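Local coordinates for protein 16S rRNA (adenine(1408)-N(1))-methyltransferase (PDB 4X1O) that probably transfers a methyl group from S-adenosyl-L-methionine to N1 of adenine 1408 in 16S ribosomal RNA, a modification linked to aminoglycoside resistance, at residues A[121-126]-A[155-160]; A[200-205]-A[235-240]; A[79-84]-A[105-110]. All blocks are in the same frame, centred on the assembly; numbering follows the deposited sequence.

All three contacts reach the same seven-stranded mixed sheet. Contacts 1 and 2 are neighbours, with centres about 9 Å apart, and they touch directly: strand 157-163 of contact 1 lies beside strand 229-239 of contact 2, and Trp-200 packs against Leu-158. Contact 1 is a parallel pairing in the middle of the sheet, apolar on one face and acidic on the other. Contact 2 is antiparallel, bulged and more exposed, because it includes the outermost strand 200-212. Contact 3 lies on the opposite side of the chain's centre, about 18 Å from contact 1 between centres; there a loop meets the other outermost strand, 103-107, by packing alone, with no hydrogen bond between its segments.

Contact 1 (A[121-126]-A[155-160]); sequences ADEVMV and GAPLEI
Val-124 and Leu-158 meet on the buried face of a parallel strand pair, where CG1 of Val-124, held anti to the backbone N (chi1 177°), is the branch that lies 3.7 Å from CD1 of Leu-158. The same leucine methyl also touches CG2 of Val-126, so one branch of Leu-158 fits against both valines. Beyond it, CB of Val-126 rests on CG1 of Ile-160. Three nearly straight backbone hydrogen bonds hold the strands in register: Val-124 N to Pro-157 O (2.9 Å), Glu-159 N to Val-124 O and Val-126 N to Glu-159 O (2.8 Å).

The other face is polar and less enclosed. Extended Glu-123 crosses Glu-159, bent at chi2 (115°), at about a right angle, with carboxylate planes 51° apart. OE2 of Glu-123 comes within 2.7 Å of OE1 of Glu-159, close enough that one acid probably carries a proton. OE1 of Glu-123 is salt-bridged to Arg-49, which would offset part of the charge. CG of Met-125 passes 3.5 Å from OE1 of Glu-159.

The valines face helix 142-151 through Leu-148, and Val-126 also touches Leu-133, an S-adenosyl-L-methionine-binding residue of helix 131-139. Strand 49-54 borders 123-127 on its other side; the two helices lie in the connection between the paired strands, forming a beta-alpha-beta crossover.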
# COMPACT_ATOMS: atom_id res chain seq x y z
N ALA A 121 5.29 -2.65 -10.67
CA ALA A 121 3.99 -2.03 -10.40
C ALA A 121 3.61 -0.93 -11.39
O ALA A 121 4.42 -0.03 -11.67
CB ALA A 121 3.97 -1.49 -8.98
N ASP A 122 2.39 -0.99 -11.92
CA ASP A 122 1.81 0.12 -12.67
C ASP A 122 1.28 1.21 -11.75
O ASP A 122 1.03 2.33 -12.19
CB ASP A 122 0.67 -0.36 -13.56
CG ASP A 122 1.14 -1.30 -14.65
OD1 ASP A 122 2.02 -0.91 -15.43
OD2 ASP A 122 0.61 -2.42 -14.71
N GLU A 123 1.07 0.87 -10.49
CA GLU A 123 0.53 1.80 -9.50
C GLU A 123 0.90 1.31 -8.14
O GLU A 123 0.84 0.10 -7.89
CB GLU A 123 -0.98 1.92 -9.64
CG GLU A 123 -1.64 2.87 -8.68
CD GLU A 123 -3.12 3.05 -9.02
OE1 GLU A 123 -3.65 2.25 -9.82
OE2 GLU A 123 -3.74 3.99 -8.49
N VAL A 124 1.29 2.22 -7.25
CA VAL A 124 1.66 1.83 -5.89
C VAL A 124 0.74 2.56 -4.94
O VAL A 124 0.56 3.77 -5.05
CB VAL A 124 3.12 2.17 -5.58
CG1 VAL A 124 3.47 1.83 -4.13
CG2 VAL A 124 4.05 1.46 -6.59
N MET A 125 0.14 1.83 -4.01
CA MET A 125 -0.77 2.47 -3.07
C MET A 125 -0.30 2.23 -1.65
O MET A 125 -0.02 1.09 -1.28
CB MET A 125 -2.21 1.94 -3.23
CG MET A 125 -2.87 2.36 -4.53
SD MET A 125 -4.62 1.84 -4.47
CE MET A 125 -5.42 3.41 -4.15
N VAL A 126 -0.22 3.30 -0.87
CA VAL A 126 0.10 3.18 0.55
C VAL A 126 -1.10 3.67 1.33
O VAL A 126 -1.29 4.87 1.49
CB VAL A 126 1.37 3.99 0.91
CG1 VAL A 126 1.68 3.90 2.40
CG2 VAL A 126 2.56 3.52 0.07
N GLY A 155 6.71 6.10 -14.47
CA GLY A 155 5.41 6.66 -14.78
C GLY A 155 4.29 6.18 -13.87
O GLY A 155 3.19 6.71 -13.91
N ALA A 156 4.55 5.16 -13.07
CA ALA A 156 3.54 4.67 -12.13
C ALA A 156 3.17 5.72 -11.09
O ALA A 156 4.06 6.34 -10.52
CB ALA A 156 4.04 3.39 -11.42
N PRO A 157 1.87 5.90 -10.83
CA PRO A 157 1.47 6.79 -9.74
C PRO A 157 1.68 6.14 -8.39
O PRO A 157 1.59 4.92 -8.23
CB PRO A 157 -0.03 7.02 -9.98
CG PRO A 157 -0.38 6.29 -11.22
CD PRO A 157 0.71 5.32 -11.54
N LEU A 158 2.02 6.98 -7.42
CA LEU A 158 2.04 6.58 -6.03
C LEU A 158 0.93 7.33 -5.34
O LEU A 158 0.81 8.54 -5.50
CB LEU A 158 3.38 6.87 -5.39
CG LEU A 158 3.42 6.85 -3.86
CD1 LEU A 158 3.37 5.44 -3.29
CD2 LEU A 158 4.67 7.57 -3.39
N GLU A 159 0.09 6.63 -4.59
CA GLU A 159 -0.98 7.30 -3.86
C GLU A 159 -0.79 6.95 -2.40
O GLU A 159 -0.74 5.77 -2.06
CB GLU A 159 -2.36 6.85 -4.34
CG GLU A 159 -2.78 7.44 -5.68
CD GLU A 159 -2.92 6.37 -6.74
OE1 GLU A 159 -2.53 5.22 -6.47
OE2 GLU A 159 -3.44 6.68 -7.84
N ILE A 160 -0.65 7.96 -1.56
CA ILE A 160 -0.49 7.74 -0.13
C ILE A 160 -1.71 8.33 0.56
O ILE A 160 -2.10 9.46 0.24
CB ILE A 160 0.79 8.37 0.43
CG1 ILE A 160 2.02 7.77 -0.23
CG2 ILE A 160 0.87 8.21 1.94
CD1 ILE A 160 3.29 8.55 0.10

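Contact 2 (A[200-205]-A[235-240]); sequences WQVADV and LRAVAV
The indole of Trp-200 reaches obliquely across to the backbone of the opposite strand, bringing CZ3 to 3.4 Å from Ala-239 N and 3.6 Å from Ala-239 CB. Its CG stands opposite the carbonyl carbon (chi1 -69°), which carries the six-membered ring across the strand pair, while its CB rests on Ala-237 CB. NE1 makes a weak hydrogen bond to Leu-145 O of helix 142-151. Farther along this face, CG2 of Val-205 meets CG and CD1 of Leu-235 at 4.1 Å, the two side chains crossing at a slant; helix 191-197 packs Leu-195 against Trp-200, Val-202 and Leu-235.

The strands are antiparallel, and a classic beta bulge shifts their register: Ala-203 and Asp-204 both face Arg-236. Arg-236 O accepts two bonds from the same face of its plane, a short one from Ala-203 N (2.7 Å) and a longer one from Asp-204 N (3.3 Å), while Arg-236 N donates to Asp-204 O. Strand 229-239, inserted between 157-163 and 200-212, is the one reversed strand of the sheet, in the order 3-2-1-4-5-7-6 of a Rossmann-like class I methyltransferase.

On the opposite face Arg-236 turns at chi3 (75°), laying one face of its guanidinium over CB of Asp-204, with NH1 3.7 Å from that carbon. The aspartate carboxylate has its salt bridge elsewhere, from OD1 to Arg-206. A water in the guanidinium plane donates to Asp-204 OD2 at 2.7 Å and weakly accepts from Arg-236 NH2.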
# COMPACT_ATOMS: atom_id res chain seq x y z
N TRP A 200 10.20 10.19 -6.89
CA TRP A 200 8.76 10.44 -6.83
C TRP A 200 8.45 11.91 -7.02
O TRP A 200 8.66 12.72 -6.11
CB TRP A 200 8.17 9.97 -5.50
CG TRP A 200 8.15 8.47 -5.31
CD1 TRP A 200 8.83 7.76 -4.37
CD2 TRP A 200 7.37 7.53 -6.05
NE1 TRP A 200 8.54 6.42 -4.49
CE2 TRP A 200 7.65 6.25 -5.51
CE3 TRP A 200 6.48 7.64 -7.12
CZ2 TRP A 200 7.05 5.10 -6.00
CZ3 TRP A 200 5.88 6.48 -7.62
CH2 TRP A 200 6.18 5.22 -7.05
N GLN A 201 7.95 12.25 -8.20
CA GLN A 201 7.63 13.65 -8.50
C GLN A 201 6.22 13.91 -7.98
O GLN A 201 5.25 13.37 -8.51
CB GLN A 201 7.75 13.91 -10.00
CG GLN A 201 7.71 15.40 -10.39
CD GLN A 201 9.02 16.10 -10.07
OE1 GLN A 201 10.10 15.65 -10.48
NE2 GLN A 201 8.94 17.20 -9.32
N VAL A 202 6.10 14.73 -6.94
CA VAL A 202 4.80 14.97 -6.32
C VAL A 202 3.85 15.74 -7.25
O VAL A 202 4.24 16.73 -7.86
CB VAL A 202 4.98 15.71 -4.98
CG1 VAL A 202 3.62 16.12 -4.39
CG2 VAL A 202 5.72 14.81 -3.98
N ALA A 203 2.61 15.28 -7.35
CA ALA A 203 1.63 15.92 -8.24
C ALA A 203 0.54 16.66 -7.49
O ALA A 203 0.00 17.67 -7.98
CB ALA A 203 1.00 14.87 -9.16
N ASP A 204 0.17 16.15 -6.32
CA ASP A 204 -0.96 16.73 -5.59
C ASP A 204 -0.85 16.33 -4.13
O ASP A 204 -0.52 15.19 -3.81
CB ASP A 204 -2.30 16.24 -6.17
CG ASP A 204 -3.51 17.00 -5.61
OD1 ASP A 204 -4.03 16.63 -4.53
OD2 ASP A 204 -3.96 17.95 -6.28
N VAL A 205 -1.12 17.28 -3.24
CA VAL A 205 -1.20 17.00 -1.82
C VAL A 205 -2.39 17.77 -1.27
O VAL A 205 -2.47 18.99 -1.42
CB VAL A 205 0.06 17.46 -1.03
CG1 VAL A 205 -0.05 16.99 0.40
CG2 VAL A 205 1.35 16.94 -1.68
N LEU A 235 -1.55 12.14 -0.80
CA LEU A 235 -0.43 12.57 -1.61
C LEU A 235 -0.39 11.73 -2.86
O LEU A 235 -0.49 10.51 -2.77
CB LEU A 235 0.88 12.44 -0.85
CG LEU A 235 2.16 12.94 -1.53
CD1 LEU A 235 3.12 13.46 -0.47
CD2 LEU A 235 2.84 11.86 -2.37
N ARG A 236 -0.23 12.37 -4.00
CA ARG A 236 -0.02 11.65 -5.25
C ARG A 236 1.30 12.06 -5.85
O ARG A 236 1.65 13.25 -5.86
CB ARG A 236 -1.17 11.91 -6.23
CG ARG A 236 -1.07 11.08 -7.51
CD ARG A 236 -2.27 11.28 -8.44
NE ARG A 236 -2.22 12.56 -9.15
CZ ARG A 236 -3.03 13.59 -8.90
NH1 ARG A 236 -3.95 13.49 -7.95
NH2 ARG A 236 -2.91 14.71 -9.60
N ALA A 237 2.04 11.08 -6.36
CA ALA A 237 3.32 11.31 -7.02
C ALA A 237 3.43 10.40 -8.23
O ALA A 237 2.61 9.49 -8.42
CB ALA A 237 4.48 11.06 -6.06
N VAL A 238 4.42 10.67 -9.06
CA VAL A 238 4.66 9.86 -10.24
C VAL A 238 6.10 9.37 -10.24
O VAL A 238 7.03 10.12 -9.93
CB VAL A 238 4.37 10.66 -11.52
CG1 VAL A 238 4.86 9.91 -12.75
CG2 VAL A 238 2.87 10.98 -11.61
N ALA A 239 6.30 8.10 -10.57
CA ALA A 239 7.63 7.52 -10.62
C ALA A 239 8.48 8.11 -11.74
O ALA A 239 8.11 8.05 -12.92
CB ALA A 239 7.54 5.98 -10.78
N VAL A 240 9.61 8.71 -11.35
CA VAL A 240 10.56 9.33 -12.26
C VAL A 240 11.97 8.87 -11.89
O VAL A 240 12.18 8.15 -10.91
CB VAL A 240 10.46 10.91 -12.20
CG1 VAL A 240 9.10 11.40 -12.72
CG2 VAL A 240 10.70 11.42 -10.79
O HOH W 1 -4.11 17.74 -9.01

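Contact 3 (A[79-84]-A[105-110]); sequences PAWQRM and LVSSAI
In this packing contact a loop ending in the 3-10 turn 81-84 meets the end of the outermost strand 103-107, joining Pro-79, Trp-81 and Met-84 to Leu-105, Ser-107 and Ala-109. Apolar and van der Waals contacts carry it, and no hydrogen bond crosses between the segments. Met-84 and Leu-105 slide past each other in opposite directions, with SD of Met-84 lying 4.1 Å from CD2 of Leu-105. The methionine turns at chi3 (-71°), which brings its CE near Val-106 O. Leu-27 of strand 26-28 touches both side chains and helps bury them.

The CB of Trp-81 points at the strand, but chi1 of 61° turns the far end of the ring away, leaving CB, CG and CD1 to touch Ser-107: CD1 is 3.4 Å from OG, which lies oblique to the ring, and CB is 3.8 Å from CB of Ser-107. CD of Gln-82 lies 3.4 Å above one ring face, offset toward the rim, and Leu-32 of strand 31-33 packs against both Trp-81 and Ser-107. At the more exposed end, the Pro-79 ring lies beside the backbone of Ser-108, its CD 3.6 Å from Ser-108 O.

Asp-78 and Arg-83 on one side, and Ile-110 and Glu-111 on the other, bind S-adenosyl-L-methionine, although this chain holds no cofactor. The C-terminal ends of neighbouring strands 72-78 and 103-107 thus border the cofactor pocket typical of class I methyltransferases.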
# COMPACT_ATOMS: atom_id res chain seq x y z
N PRO A 79 4.93 -7.03 6.10
CA PRO A 79 5.76 -8.01 6.81
C PRO A 79 4.98 -8.79 7.86
O PRO A 79 5.45 -9.85 8.28
CB PRO A 79 6.83 -7.14 7.46
CG PRO A 79 6.18 -5.82 7.63
CD PRO A 79 5.29 -5.64 6.45
N ALA A 80 3.82 -8.30 8.28
CA ALA A 80 3.03 -8.96 9.31
C ALA A 80 2.04 -9.90 8.65
O ALA A 80 0.83 -9.66 8.66
CB ALA A 80 2.32 -7.95 10.18
N TRP A 81 2.56 -10.98 8.08
CA TRP A 81 1.77 -11.82 7.19
C TRP A 81 0.62 -12.54 7.90
O TRP A 81 -0.42 -12.79 7.28
CB TRP A 81 2.66 -12.83 6.47
CG TRP A 81 3.38 -13.79 7.38
CD1 TRP A 81 4.59 -13.61 7.97
CD2 TRP A 81 2.93 -15.09 7.77
NE1 TRP A 81 4.92 -14.71 8.72
CE2 TRP A 81 3.92 -15.64 8.61
CE3 TRP A 81 1.79 -15.85 7.49
CZ2 TRP A 81 3.80 -16.91 9.18
CZ3 TRP A 81 1.67 -17.11 8.06
CH2 TRP A 81 2.67 -17.62 8.90
N GLN A 82 0.79 -12.84 9.19
CA GLN A 82 -0.24 -13.58 9.93
C GLN A 82 -1.56 -12.82 9.98
O GLN A 82 -2.63 -13.43 10.08
CB GLN A 82 0.22 -13.90 11.36
CG GLN A 82 1.40 -14.84 11.48
CD GLN A 82 2.74 -14.13 11.44
OE1 GLN A 82 2.82 -12.92 11.20
NE2 GLN A 82 3.81 -14.88 11.69
N ARG A 83 -1.48 -11.50 9.91
CA ARG A 83 -2.67 -10.66 9.94
C ARG A 83 -3.51 -10.83 8.68
O ARG A 83 -4.70 -10.51 8.66
CB ARG A 83 -2.27 -9.19 10.10
CG ARG A 83 -1.75 -8.85 11.49
CD ARG A 83 -1.11 -7.46 11.54
NE ARG A 83 -2.09 -6.38 11.51
CZ ARG A 83 -1.94 -5.26 10.82
NH1 ARG A 83 -0.86 -5.07 10.08
NH2 ARG A 83 -2.89 -4.33 10.85
N MET A 84 -2.88 -11.30 7.61
CA MET A 84 -3.55 -11.38 6.32
C MET A 84 -4.17 -12.75 6.06
O MET A 84 -4.75 -12.96 5.00
CB MET A 84 -2.57 -11.06 5.19
CG MET A 84 -2.02 -9.64 5.22
SD MET A 84 -0.98 -9.31 3.77
CE MET A 84 0.46 -10.31 4.15
N LEU A 105 -0.46 -12.16 -1.98
CA LEU A 105 -0.08 -11.59 -0.70
C LEU A 105 1.35 -11.97 -0.38
O LEU A 105 1.67 -13.15 -0.18
CB LEU A 105 -1.04 -12.06 0.40
CG LEU A 105 -2.49 -11.65 0.12
CD1 LEU A 105 -3.47 -12.33 1.10
CD2 LEU A 105 -2.66 -10.14 0.12
N VAL A 106 2.21 -10.96 -0.34
CA VAL A 106 3.66 -11.13 -0.18
C VAL A 106 4.12 -10.76 1.21
O VAL A 106 3.80 -9.68 1.70
CB VAL A 106 4.45 -10.23 -1.20
CG1 VAL A 106 5.96 -10.33 -0.96
CG2 VAL A 106 4.07 -10.59 -2.64
N SER A 107 4.88 -11.64 1.85
CA SER A 107 5.46 -11.32 3.15
C SER A 107 6.82 -10.69 2.95
O SER A 107 7.80 -11.38 2.67
CB SER A 107 5.58 -12.57 4.02
OG SER A 107 6.11 -12.24 5.29
N SER A 108 6.87 -9.37 3.07
CA SER A 108 8.12 -8.65 2.97
C SER A 108 7.96 -7.24 3.50
O SER A 108 6.87 -6.66 3.41
CB SER A 108 8.63 -8.60 1.53
OG SER A 108 9.76 -7.75 1.44
N ALA A 109 9.04 -6.70 4.05
CA ALA A 109 9.10 -5.29 4.41
C ALA A 109 9.44 -4.49 3.16
O ALA A 109 10.08 -5.01 2.25
CB ALA A 109 10.12 -5.06 5.49
N ILE A 110 8.99 -3.25 3.10
CA ILE A 110 9.22 -2.45 1.90
C ILE A 110 10.66 -1.96 1.78
O ILE A 110 11.18 -1.81 0.68
CB ILE A 110 8.26 -1.24 1.84
CG1 ILE A 110 8.30 -0.59 0.46
CG2 ILE A 110 8.55 -0.24 2.95
CD1 ILE A 110 8.03 -1.58 -0.66